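Local coordinates for ADP-ribosylglycohydrolase (Thermus thermophilus, PDB 2YZV), which is an all-helical protein of the ADP-ribosylglycohydrolase family that binds two magnesium ions, at residues A124-M132 and P218-A226; R162-W173 and P192-L202. All coordinates share one frame; numbering follows the deposited sequence.

Overall arrangement
From the N terminus, the chain first reaches residues 124-132, a loop running into the short helix 129-132. Next come helix 162-179, the turn-rich 192-202, which runs into helix 200-209, and then 218-226, which opens helix 221-234. Interaction 2 closes a small, largely helical loop of 18 residues between 162-173 and 192-202. That loop lies wholly within the longer one, 85 residues, closed by interaction 1. The two contacts sit on the same side of the chain's centre, their own centres about 12 Å apart. They meet where Tyr-220 of interaction 1 reaches Glu-163 of interaction 2, while Leu-131 and Pro-130 pack on helix 162-179.

Interaction 1 (A124-M132 and P218-A226)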
ATOM      1  N   ALA A 124     -17.151  -2.302  10.767  1.00 24.87           N
ATOM      2  CA  ALA A 124     -17.624  -1.394   9.726  1.00 24.71           C
ATOM      3  C   ALA A 124     -16.460  -0.926   8.856  1.00 24.42           C
ATOM      4  O   ALA A 124     -16.662  -0.357   7.781  1.00 26.52           O
ATOM      5  CB  ALA A 124     -18.326  -0.189  10.353  1.00 25.59           C
ATOM      6  N   GLY A 125     -15.240  -1.180   9.320  1.00 21.61           N
ATOM      7  CA  GLY A 125     -14.068  -0.760   8.573  1.00 18.48           C
ATOM      8  C   GLY A 125     -13.618  -1.752   7.518  1.00 15.48           C
ATOM      9  O   GLY A 125     -12.783  -2.614   7.791  1.00 13.25           O
ATOM     10  N   ALA A 126     -14.168  -1.628   6.311  1.00 14.29           N
ATOM     11  CA  ALA A 126     -13.809  -2.518   5.210  1.00 12.28           C
ATOM     12  C   ALA A 126     -13.020  -1.759   4.151  1.00 12.73           C
ATOM     13  O   ALA A 126     -12.774  -2.282   3.063  1.00 12.86           O
ATOM     14  CB  ALA A 126     -15.061  -3.127   4.584  1.00 13.56           C
ATOM     15  N   GLY A 127     -12.631  -0.532   4.485  1.00 11.45           N
ATOM     16  CA  GLY A 127     -11.874   0.308   3.573  1.00 12.93           C
ATOM     17  C   GLY A 127     -10.472  -0.195   3.287  1.00 12.67           C
ATOM     18  O   GLY A 127     -10.018  -1.165   3.884  1.00 13.07           O
ATOM     19  N   ASN A 128      -9.783   0.491   2.379  1.00 13.72           N
ATOM     20  CA  ASN A 128      -8.438   0.108   1.960  1.00 12.28           C
ATOM     21  C   ASN A 128      -7.283   0.657   2.787  1.00 11.98           C
ATOM     22  O   ASN A 128      -6.126   0.466   2.424  1.00 10.86           O
ATOM     23  CB  ASN A 128      -8.223   0.514   0.506  1.00 12.36           C
ATOM     24  CG  ASN A 128      -8.507   1.983   0.271  1.00 13.41           C
ATOM     25  OD1 ASN A 128      -8.392   2.799   1.184  1.00 14.56           O
ATOM     26  ND2 ASN A 128      -8.871   2.331  -0.958  1.00 13.07           N
ATOM     27  N   GLY A 129      -7.583   1.334   3.890  1.00 12.56           N
ATOM     28  CA  GLY A 129      -6.523   1.894   4.714  1.00 12.21           C
ATOM     29  C   GLY A 129      -5.391   0.944   5.084  1.00 11.61           C
ATOM     30  O   GLY A 129      -4.221   1.324   5.027  1.00 11.68           O
ATOM     31  N   PRO A 130      -5.696  -0.305   5.469  1.00 11.66           N
ATOM     32  CA  PRO A 130      -4.621  -1.233   5.833  1.00 11.07           C
ATOM     33  C   PRO A 130      -3.691  -1.576   4.680  1.00 11.55           C
ATOM     34  O   PRO A 130      -2.537  -1.945   4.894  1.00 10.93           O
ATOM     35  CB  PRO A 130      -5.376  -2.471   6.323  1.00 10.74           C
ATOM     36  CG  PRO A 130      -6.691  -1.922   6.782  1.00 13.89           C
ATOM     37  CD  PRO A 130      -7.012  -0.921   5.700  1.00 12.73           C
ATOM     38  N   LEU A 131      -4.204  -1.471   3.458  1.00  9.27           N
ATOM     39  CA  LEU A 131      -3.418  -1.803   2.275  1.00 10.10           C
ATOM     40  C   LEU A 131      -2.450  -0.709   1.865  1.00 11.80           C
ATOM     41  O   LEU A 131      -1.356  -0.987   1.385  1.00  9.89           O
ATOM     42  CB  LEU A 131      -4.337  -2.071   1.082  1.00  9.89           C
ATOM     43  CG  LEU A 131      -5.487  -3.060   1.240  1.00 10.40           C
ATOM     44  CD1 LEU A 131      -6.201  -3.198  -0.093  1.00 11.09           C
ATOM     45  CD2 LEU A 131      -4.955  -4.404   1.702  1.00 11.85           C
ATOM     46  N   MET A 132      -2.869   0.536   2.048  1.00 14.58           N
ATOM     47  CA  MET A 132      -2.069   1.684   1.635  1.00 16.56           C
ATOM     48  C   MET A 132      -0.767   1.897   2.389  1.00 16.46           C
ATOM     49  O   MET A 132       0.122   2.596   1.901  1.00 18.41           O
ATOM     50  CB  MET A 132      -2.908   2.958   1.747  1.00 17.87           C
ATOM     51  CG  MET A 132      -3.289   3.302   3.172  1.00 19.74           C
ATOM     52  SD  MET A 132      -4.298   4.789   3.314  1.00 19.60           S
ATOM     53  CE  MET A 132      -3.925   5.281   5.002  1.00 20.77           C
ATOM     54  N   PRO A 218     -11.860   1.868  -6.535  1.00 14.74           N
ATOM     55  CA  PRO A 218     -12.619   1.593  -5.308  1.00 15.40           C
ATOM     56  C   PRO A 218     -11.919   1.904  -3.992  1.00 15.14           C
ATOM     57  O   PRO A 218     -10.692   1.849  -3.898  1.00 15.41           O
ATOM     58  CB  PRO A 218     -12.932   0.093  -5.409  1.00 15.67           C
ATOM     59  CG  PRO A 218     -12.567  -0.293  -6.832  1.00 17.85           C
ATOM     60  CD  PRO A 218     -11.418   0.609  -7.152  1.00 14.58           C
ATOM     61  N   GLY A 219     -12.727   2.208  -2.981  1.00 14.17           N
ATOM     62  CA  GLY A 219     -12.215   2.482  -1.649  1.00 14.33           C
ATOM     63  C   GLY A 219     -12.344   1.216  -0.813  1.00 13.04           C
ATOM     64  O   GLY A 219     -11.693   1.066   0.216  1.00 15.60           O
ATOM     65  N   TYR A 220     -13.191   0.301  -1.277  1.00 11.47           N
ATOM     66  CA  TYR A 220     -13.441  -0.981  -0.615  1.00 11.70           C
ATOM     67  C   TYR A 220     -12.180  -1.834  -0.785  1.00 10.81           C
ATOM     68  O   TYR A 220     -11.717  -2.022  -1.902  1.00 11.84           O
ATOM     69  CB  TYR A 220     -14.657  -1.633  -1.287  1.00 11.44           C
ATOM     70  CG  TYR A 220     -15.105  -2.968  -0.744  1.00 11.77           C
ATOM     71  CD1 TYR A 220     -15.372  -3.145   0.613  1.00 12.21           C
ATOM     72  CD2 TYR A 220     -15.330  -4.040  -1.606  1.00 12.55           C
ATOM     73  CE1 TYR A 220     -15.860  -4.357   1.099  1.00 12.48           C
ATOM     74  CE2 TYR A 220     -15.818  -5.254  -1.134  1.00 12.62           C
ATOM     75  CZ  TYR A 220     -16.081  -5.406   0.219  1.00 13.37           C
ATOM     76  OH  TYR A 220     -16.564  -6.604   0.685  1.00 14.86           O
ATOM     77  N   ALA A 221     -11.634  -2.350   0.318  1.00 10.75           N
ATOM     78  CA  ALA A 221     -10.395  -3.135   0.269  1.00 10.37           C
ATOM     79  C   ALA A 221     -10.276  -4.172  -0.848  1.00 10.33           C
ATOM     80  O   ALA A 221      -9.296  -4.166  -1.592  1.00  8.46           O
ATOM     81  CB  ALA A 221     -10.132  -3.797   1.628  1.00 12.22           C
ATOM     82  N   PRO A 222     -11.249  -5.087  -0.975  1.00  9.51           N
ATOM     83  CA  PRO A 222     -11.131  -6.079  -2.050  1.00  9.75           C
ATOM     84  C   PRO A 222     -11.064  -5.420  -3.427  1.00 10.73           C
ATOM     85  O   PRO A 222     -10.312  -5.861  -4.301  1.00 10.23           O
ATOM     86  CB  PRO A 222     -12.391  -6.926  -1.879  1.00 10.97           C
ATOM     87  CG  PRO A 222     -12.646  -6.851  -0.401  1.00 10.93           C
ATOM     88  CD  PRO A 222     -12.397  -5.391  -0.101  1.00 10.66           C
ATOM     89  N   GLY A 223     -11.856  -4.367  -3.615  1.00 10.21           N
ATOM     90  CA  GLY A 223     -11.874  -3.669  -4.891  1.00 10.62           C
ATOM     91  C   GLY A 223     -10.585  -2.919  -5.168  1.00  9.54           C
ATOM     92  O   GLY A 223     -10.140  -2.830  -6.318  1.00 10.79           O
ATOM     93  N   THR A 224      -9.979  -2.370  -4.120  1.00  8.62           N
ATOM     94  CA  THR A 224      -8.729  -1.636  -4.280  1.00  7.94           C
ATOM     95  C   THR A 224      -7.639  -2.618  -4.686  1.00  8.29           C
ATOM     96  O   THR A 224      -6.842  -2.348  -5.586  1.00  7.47           O
ATOM     97  CB  THR A 224      -8.323  -0.946  -2.971  1.00  8.58           C
ATOM     98  OG1 THR A 224      -9.384  -0.077  -2.551  1.00  9.98           O
ATOM     99  CG2 THR A 224      -7.047  -0.137  -3.163  1.00  9.61           C
ATOM    100  N   LEU A 225      -7.611  -3.762  -4.012  1.00  9.18           N
ATOM    101  CA  LEU A 225      -6.631  -4.789  -4.326  1.00  8.87           C
ATOM    102  C   LEU A 225      -6.818  -5.242  -5.772  1.00  9.26           C
ATOM    103  O   LEU A 225      -5.849  -5.359  -6.525  1.00  8.35           O
ATOM    104  CB  LEU A 225      -6.796  -5.984  -3.378  1.00  9.02           C
ATOM    105  CG  LEU A 225      -5.833  -7.153  -3.596  1.00  9.88           C
ATOM    106  CD1 LEU A 225      -4.392  -6.684  -3.447  1.00 11.09           C
ATOM    107  CD2 LEU A 225      -6.146  -8.251  -2.585  1.00 10.88           C
ATOM    108  N   ALA A 226      -8.066  -5.474  -6.165  1.00  8.86           N
ATOM    109  CA  ALA A 226      -8.362  -5.923  -7.526  1.00  9.66           C
ATOM    110  C   ALA A 226      -7.933  -4.909  -8.583  1.00  9.42           C
ATOM    111  O   ALA A 226      -7.466  -5.286  -9.659  1.00 10.18           O
ATOM    112  CB  ALA A 226      -9.854  -6.219  -7.662  1.00 10.04           C
TER
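Ala-126 comes in beside the CD1 and CE1 atoms of the Tyr-220 ring, its CB 3.8 Å from Tyr-220 CE1, while Pro-222 CD lies centrally over one face of that ring. With CG anti to the backbone N (chi1 -179°), the ring swings back toward Ala-126 although CB leads away, and its OH is hydrogen-bonded to Glu-163 OE2. In this all-helical fold of the ADP-ribosylglycohydrolase family, the contact joins the loop leading into the short helix 129-132, and Leu-131 in it, to the start of helix 221-234, where Tyr-220 is the N-cap residue. Gly-127 and Tyr-220 form a single backbone bridge. Beside it, Ala-221 N donates to Ala-126 O (3.0 Å).

The amide of Asn-128 holds Thr-224 OG1 near its own plane, and the two side chains cross at about a right angle. Asn-128 ND2 also bonds Asp-251, a magnesium ligand, so this amide is a second-shell group that probably helps position the carboxylate; a bound magnesium ion lies about 5 Å from the side chain. Leu-131 turns CD1 onto the helix, 4.3 Å from both Ala-221 CB and Leu-225 CB. The threonine hydroxyl is gripped twice. Thr-224 OG1 accepts from Asn-128 ND2 (2.9 Å). Thr-224 OG1 also donates to Pro-218 O (2.7 Å), reaching that oxygen from above its carbonyl plane.

Interaction 2 (R162-W173 and P192-L202); sequences REALEATEVLAW and PFRGADLHPAL
Glu-166 reaches from helix 162-179 to Leu-198 and His-199, in the loop just before helix 200-209. Its CB presses on Leu-202 CD2 (3.2 Å), the tip of a knob seated among Glu-163, Glu-166, Ala-167 and Val-170. CG passes Leu-198 CD2, and the extended chain (chi2 178°) carries the carboxylate to the backbone. There OE1 takes the N-H of His-199 on its syn lone pair, 2.7 Å and nearly straight (177°). OE2 receives Arg-162 NE (2.8 Å) from above the carboxylate plane, a salt bridge. The guanidinium lies with one face over His-199 N, while NH2 bonds weakly to Asp-197 O, at its edge, and to Asp-197 OD1, a second salt bridge that completes a three-residue network.

His-199 caps helix 200-209 through ND1, and Glu-163 CB rests over its ring. Farther along, Val-170 CG2 sits 3.8 Å from the centre of the Phe-193 ring, over its face. Phe-193 turns its edge to the face of Trp-173, planes 86° apart, in an offset edge-to-face pair, with Pro-192 CG over the same indole face, a CH-pi contact. The contact thus splits into an aromatic end and a charged end, where Arg-162 probably offsets the negative charge of Glu-166 and Asp-197.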
ATOM      1  N   ARG A 162     -13.783  -8.412   7.976  1.00 11.61           N
ATOM      2  CA  ARG A 162     -13.139  -9.628   7.498  1.00 11.53           C
ATOM      3  C   ARG A 162     -12.407  -9.461   6.171  1.00 11.97           C
ATOM      4  O   ARG A 162     -11.250  -9.863   6.043  1.00 11.54           O
ATOM      5  CB  ARG A 162     -14.162 -10.755   7.344  1.00 12.63           C
ATOM      6  CG  ARG A 162     -13.549 -12.037   6.810  1.00 13.88           C
ATOM      7  CD  ARG A 162     -14.596 -13.071   6.439  1.00 16.41           C
ATOM      8  NE  ARG A 162     -13.961 -14.317   6.021  1.00 19.61           N
ATOM      9  CZ  ARG A 162     -14.610 -15.363   5.527  1.00 24.52           C
ATOM     10  NH1 ARG A 162     -15.929 -15.326   5.379  1.00 26.91           N
ATOM     11  NH2 ARG A 162     -13.936 -16.454   5.186  1.00 24.66           N
ATOM     12  N   GLU A 163     -13.082  -8.880   5.184  1.00 11.81           N
ATOM     13  CA  GLU A 163     -12.473  -8.721   3.870  1.00 12.61           C
ATOM     14  C   GLU A 163     -11.273  -7.789   3.848  1.00 11.35           C
ATOM     15  O   GLU A 163     -10.395  -7.941   3.003  1.00 10.12           O
ATOM     16  CB  GLU A 163     -13.511  -8.265   2.830  1.00 12.70           C
ATOM     17  CG  GLU A 163     -14.217  -6.956   3.143  1.00 12.80           C
ATOM     18  CD  GLU A 163     -15.530  -7.158   3.879  1.00 13.47           C
ATOM     19  OE1 GLU A 163     -15.510  -7.731   4.988  1.00 13.30           O
ATOM     20  OE2 GLU A 163     -16.584  -6.740   3.345  1.00 15.68           O
ATOM     21  N   ALA A 164     -11.229  -6.823   4.762  1.00 10.34           N
ATOM     22  CA  ALA A 164     -10.093  -5.909   4.814  1.00 10.83           C
ATOM     23  C   ALA A 164      -8.902  -6.639   5.423  1.00 11.16           C
ATOM     24  O   ALA A 164      -7.772  -6.500   4.958  1.00 10.07           O
ATOM     25  CB  ALA A 164     -10.433  -4.676   5.637  1.00 11.31           C
ATOM     26  N   LEU A 165      -9.157  -7.421   6.467  1.00  9.85           N
ATOM     27  CA  LEU A 165      -8.087  -8.176   7.101  1.00  9.15           C
ATOM     28  C   LEU A 165      -7.500  -9.183   6.108  1.00 10.00           C
ATOM     29  O   LEU A 165      -6.284  -9.294   5.974  1.00 10.10           O
ATOM     30  CB  LEU A 165      -8.615  -8.904   8.343  1.00  9.42           C
ATOM     31  CG  LEU A 165      -9.230  -7.978   9.396  1.00 11.26           C
ATOM     32  CD1 LEU A 165      -9.565  -8.777  10.645  1.00 11.86           C
ATOM     33  CD2 LEU A 165      -8.262  -6.855   9.742  1.00 12.86           C
ATOM     34  N   GLU A 166      -8.368  -9.900   5.398  1.00  9.07           N
ATOM     35  CA  GLU A 166      -7.901 -10.895   4.436  1.00  9.27           C
ATOM     36  C   GLU A 166      -7.192 -10.258   3.241  1.00  9.10           C
ATOM     37  O   GLU A 166      -6.219 -10.808   2.730  1.00  9.83           O
ATOM     38  CB  GLU A 166      -9.073 -11.749   3.947  1.00 10.37           C
ATOM     39  CG  GLU A 166      -9.753 -12.537   5.054  1.00 11.02           C
ATOM     40  CD  GLU A 166     -10.941 -13.330   4.555  1.00 14.03           C
ATOM     41  OE1 GLU A 166     -11.548 -12.911   3.551  1.00 13.22           O
ATOM     42  OE2 GLU A 166     -11.271 -14.362   5.176  1.00 17.04           O
ATOM     43  N   ALA A 167      -7.682  -9.109   2.787  1.00  8.66           N
ATOM     44  CA  ALA A 167      -7.052  -8.432   1.655  1.00  7.24           C
ATOM     45  C   ALA A 167      -5.634  -8.023   2.044  1.00  8.10           C
ATOM     46  O   ALA A 167      -4.721  -8.046   1.217  1.00  7.63           O
ATOM     47  CB  ALA A 167      -7.861  -7.203   1.257  1.00  8.55           C
ATOM     48  N   THR A 168      -5.456  -7.654   3.309  1.00  8.11           N
ATOM     49  CA  THR A 168      -4.146  -7.251   3.800  1.00  7.90           C
ATOM     50  C   THR A 168      -3.209  -8.456   3.800  1.00  8.41           C
ATOM     51  O   THR A 168      -2.034  -8.339   3.442  1.00  7.84           O
ATOM     52  CB  THR A 168      -4.246  -6.655   5.221  1.00 10.03           C
ATOM     53  OG1 THR A 168      -5.144  -5.536   5.198  1.00  8.89           O
ATOM     54  CG2 THR A 168      -2.871  -6.181   5.700  1.00 11.90           C
ATOM     55  N   GLU A 169      -3.728  -9.615   4.192  1.00  8.49           N
ATOM     56  CA  GLU A 169      -2.918 -10.827   4.208  1.00  8.39           C
ATOM     57  C   GLU A 169      -2.492 -11.191   2.789  1.00  8.78           C
ATOM     58  O   GLU A 169      -1.350 -11.600   2.559  1.00  9.23           O
ATOM     59  CB  GLU A 169      -3.698 -11.983   4.838  1.00 10.78           C
ATOM     60  CG  GLU A 169      -4.098 -11.722   6.282  1.00 15.39           C
ATOM     61  CD  GLU A 169      -4.913 -12.852   6.876  1.00 19.55           C
ATOM     62  OE1 GLU A 169      -5.755 -13.421   6.148  1.00 22.05           O
ATOM     63  OE2 GLU A 169      -4.722 -13.165   8.069  1.00 20.81           O
ATOM     64  N   VAL A 170      -3.408 -11.036   1.837  1.00  8.34           N
ATOM     65  CA  VAL A 170      -3.109 -11.338   0.443  1.00  8.39           C
ATOM     66  C   VAL A 170      -2.025 -10.386  -0.069  1.00  8.54           C
ATOM     67  O   VAL A 170      -1.092 -10.814  -0.745  1.00  9.73           O
ATOM     68  CB  VAL A 170      -4.379 -11.240  -0.452  1.00  9.31           C
ATOM     69  CG1 VAL A 170      -4.001 -11.393  -1.920  1.00 11.17           C
ATOM     70  CG2 VAL A 170      -5.372 -12.340  -0.064  1.00 10.56           C
ATOM     71  N   LEU A 171      -2.124  -9.099   0.263  1.00  7.28           N
ATOM     72  CA  LEU A 171      -1.105  -8.155  -0.190  1.00  7.80           C
ATOM     73  C   LEU A 171       0.238  -8.452   0.482  1.00  8.63           C
ATOM     74  O   LEU A 171       1.288  -8.299  -0.134  1.00  8.67           O
ATOM     75  CB  LEU A 171      -1.531  -6.705   0.084  1.00  8.79           C
ATOM     76  CG  LEU A 171      -0.578  -5.626  -0.453  1.00  8.40           C
ATOM     77  CD1 LEU A 171      -0.448  -5.747  -1.965  1.00  7.94           C
ATOM     78  CD2 LEU A 171      -1.108  -4.247  -0.087  1.00 10.44           C
ATOM     79  N   ALA A 172       0.209  -8.883   1.738  1.00  7.99           N
ATOM     80  CA  ALA A 172       1.449  -9.204   2.434  1.00  8.41           C
ATOM     81  C   ALA A 172       2.140 -10.342   1.686  1.00  9.30           C
ATOM     82  O   ALA A 172       3.352 -10.307   1.468  1.00  9.23           O
ATOM     83  CB  ALA A 172       1.156  -9.610   3.877  1.00  9.69           C
ATOM     84  N   TRP A 173       1.362 -11.342   1.283  1.00  8.70           N
ATOM     85  CA  TRP A 173       1.910 -12.480   0.549  1.00  8.45           C
ATOM     86  C   TRP A 173       2.484 -12.002  -0.785  1.00  8.46           C
ATOM     87  O   TRP A 173       3.600 -12.363  -1.156  1.00  9.92           O
ATOM     88  CB  TRP A 173       0.819 -13.522   0.289  1.00  9.44           C
ATOM     89  CG  TRP A 173       1.321 -14.720  -0.464  1.00 10.64           C
ATOM     90  CD1 TRP A 173       1.968 -15.803   0.061  1.00 10.96           C
ATOM     91  CD2 TRP A 173       1.268 -14.932  -1.881  1.00  9.70           C
ATOM     92  NE1 TRP A 173       2.322 -16.676  -0.941  1.00 12.67           N
ATOM     93  CE2 TRP A 173       1.905 -16.168  -2.142  1.00 11.05           C
ATOM     94  CE3 TRP A 173       0.745 -14.200  -2.957  1.00 10.67           C
ATOM     95  CZ2 TRP A 173       2.034 -16.687  -3.433  1.00 11.77           C
ATOM     96  CZ3 TRP A 173       0.873 -14.718  -4.246  1.00 11.18           C
ATOM     97  CH2 TRP A 173       1.515 -15.953  -4.469  1.00 10.13           C
ATOM     98  N   PRO A 192      -1.733 -19.965  -3.141  1.00 16.54           N
ATOM     99  CA  PRO A 192      -2.095 -20.315  -1.760  1.00 17.24           C
ATOM    100  C   PRO A 192      -3.477 -19.850  -1.298  1.00 16.70           C
ATOM    101  O   PRO A 192      -3.972 -20.293  -0.260  1.00 18.38           O
ATOM    102  CB  PRO A 192      -0.965 -19.695  -0.940  1.00 18.75           C
ATOM    103  CG  PRO A 192      -0.561 -18.517  -1.763  1.00 21.19           C
ATOM    104  CD  PRO A 192      -0.557 -19.078  -3.165  1.00 19.00           C
ATOM    105  N   PHE A 193      -4.102 -18.969  -2.067  1.00 14.82           N
ATOM    106  CA  PHE A 193      -5.417 -18.453  -1.711  1.00 15.55           C
ATOM    107  C   PHE A 193      -6.542 -19.091  -2.520  1.00 17.60           C
ATOM    108  O   PHE A 193      -7.724 -18.867  -2.243  1.00 16.64           O
ATOM    109  CB  PHE A 193      -5.427 -16.932  -1.879  1.00 13.06           C
ATOM    110  CG  PHE A 193      -4.452 -16.233  -0.986  1.00 12.70           C
ATOM    111  CD1 PHE A 193      -4.709 -16.107   0.377  1.00 12.52           C
ATOM    112  CD2 PHE A 193      -3.251 -15.748  -1.491  1.00 12.84           C
ATOM    113  CE1 PHE A 193      -3.779 -15.509   1.227  1.00 11.98           C
ATOM    114  CE2 PHE A 193      -2.313 -15.150  -0.650  1.00 12.79           C
ATOM    115  CZ  PHE A 193      -2.576 -15.031   0.709  1.00 13.11           C
ATOM    116  N   ARG A 194      -6.173 -19.894  -3.514  1.00 19.32           N
ATOM    117  CA  ARG A 194      -7.161 -20.568  -4.346  1.00 21.52           C
ATOM    118  C   ARG A 194      -7.848 -21.646  -3.511  1.00 22.31           C
ATOM    119  O   ARG A 194      -7.191 -22.529  -2.959  1.00 23.93           O
ATOM    120  CB  ARG A 194      -6.490 -21.197  -5.574  1.00 22.58           C
ATOM    121  CG  ARG A 194      -5.591 -20.238  -6.357  1.00 25.50           C
ATOM    122  CD  ARG A 194      -6.316 -18.954  -6.745  1.00 28.60           C
ATOM    123  NE  ARG A 194      -7.290 -19.155  -7.815  1.00 29.90           N
ATOM    124  CZ  ARG A 194      -6.970 -19.335  -9.094  1.00 32.04           C
ATOM    125  NH1 ARG A 194      -5.697 -19.339  -9.471  1.00 31.70           N
ATOM    126  NH2 ARG A 194      -7.924 -19.510  -9.998  1.00 33.06           N
ATOM    127  N   GLY A 195      -9.171 -21.555  -3.414  1.00 23.11           N
ATOM    128  CA  GLY A 195      -9.925 -22.524  -2.638  1.00 24.85           C
ATOM    129  C   GLY A 195      -9.933 -22.223  -1.150  1.00 24.56           C
ATOM    130  O   GLY A 195     -10.531 -22.961  -0.367  1.00 26.18           O
ATOM    131  N   ALA A 196      -9.272 -21.139  -0.753  1.00 23.67           N
ATOM    132  CA  ALA A 196      -9.215 -20.760   0.656  1.00 23.22           C
ATOM    133  C   ALA A 196     -10.543 -20.172   1.119  1.00 23.02           C
ATOM    134  O   ALA A 196     -11.302 -19.623   0.320  1.00 21.89           O
ATOM    135  CB  ALA A 196      -8.090 -19.753   0.885  1.00 23.15           C
ATOM    136  N   ASP A 197     -10.821 -20.294   2.414  1.00 23.35           N
ATOM    137  CA  ASP A 197     -12.057 -19.767   2.979  1.00 23.16           C
ATOM    138  C   ASP A 197     -11.927 -18.265   3.201  1.00 21.46           C
ATOM    139  O   ASP A 197     -11.542 -17.807   4.279  1.00 21.27           O
ATOM    140  CB  ASP A 197     -12.382 -20.474   4.298  1.00 27.11           C
ATOM    141  CG  ASP A 197     -13.615 -19.907   4.974  1.00 29.02           C
ATOM    142  OD1 ASP A 197     -14.593 -19.598   4.263  1.00 31.48           O
ATOM    143  OD2 ASP A 197     -13.609 -19.781   6.215  1.00 31.60           O
ATOM    144  N   LEU A 198     -12.243 -17.507   2.157  1.00 18.95           N
ATOM    145  CA  LEU A 198     -12.164 -16.055   2.203  1.00 17.40           C
ATOM    146  C   LEU A 198     -13.538 -15.435   1.995  1.00 16.65           C
ATOM    147  O   LEU A 198     -14.470 -16.094   1.528  1.00 17.99           O
ATOM    148  CB  LEU A 198     -11.224 -15.544   1.105  1.00 18.45           C
ATOM    149  CG  LEU A 198      -9.792 -16.084   1.085  1.00 16.59           C
ATOM    150  CD1 LEU A 198      -9.068 -15.605  -0.174  1.00 19.38           C
ATOM    151  CD2 LEU A 198      -9.067 -15.621   2.332  1.00 18.44           C
ATOM    152  N   HIS A 199     -13.658 -14.163   2.350  1.00 14.99           N
ATOM    153  CA  HIS A 199     -14.907 -13.441   2.161  1.00 15.03           C
ATOM    154  C   HIS A 199     -15.233 -13.562   0.667  1.00 14.28           C
ATOM    155  O   HIS A 199     -14.349 -13.450  -0.179  1.00 13.30           O
ATOM    156  CB  HIS A 199     -14.708 -11.981   2.570  1.00 13.82           C
ATOM    157  CG  HIS A 199     -15.929 -11.134   2.424  1.00 15.97           C
ATOM    158  ND1 HIS A 199     -16.388 -10.691   1.202  1.00 13.35           N
ATOM    159  CD2 HIS A 199     -16.778 -10.629   3.351  1.00 17.29           C
ATOM    160  CE1 HIS A 199     -17.466  -9.949   1.382  1.00 15.85           C
ATOM    161  NE2 HIS A 199     -17.723  -9.894   2.676  1.00 16.12           N
ATOM    162  N   PRO A 200     -16.507 -13.809   0.325  1.00 13.81           N
ATOM    163  CA  PRO A 200     -16.923 -13.951  -1.075  1.00 13.73           C
ATOM    164  C   PRO A 200     -16.383 -12.905  -2.046  1.00 13.07           C
ATOM    165  O   PRO A 200     -16.021 -13.234  -3.177  1.00 13.13           O
ATOM    166  CB  PRO A 200     -18.449 -13.918  -0.984  1.00 13.92           C
ATOM    167  CG  PRO A 200     -18.709 -14.569   0.322  1.00 17.90           C
ATOM    168  CD  PRO A 200     -17.660 -13.957   1.230  1.00 15.13           C
ATOM    169  N   ALA A 201     -16.338 -11.647  -1.615  1.00 13.94           N
ATOM    170  CA  ALA A 201     -15.849 -10.575  -2.478  1.00 15.49           C
ATOM    171  C   ALA A 201     -14.370 -10.755  -2.787  1.00 15.29           C
ATOM    172  O   ALA A 201     -13.931 -10.559  -3.925  1.00 15.60           O
ATOM    173  CB  ALA A 201     -16.082  -9.220  -1.816  1.00 17.59           C
ATOM    174  N   LEU A 202     -13.599 -11.134  -1.774  1.00 15.37           N
ATOM    175  CA  LEU A 202     -12.171 -11.331  -1.962  1.00 15.34           C
ATOM    176  C   LEU A 202     -11.938 -12.614  -2.750  1.00 15.21           C
ATOM    177  O   LEU A 202     -11.010 -12.703  -3.550  1.00 14.70           O
ATOM    178  CB  LEU A 202     -11.463 -11.397  -0.607  1.00 15.32           C
ATOM    179  CG  LEU A 202      -9.935 -11.405  -0.656  1.00 14.93           C
ATOM    180  CD1 LEU A 202      -9.433 -10.197  -1.426  1.00 16.84           C
ATOM    181  CD2 LEU A 202      -9.385 -11.407   0.754  1.00 16.03           C
TER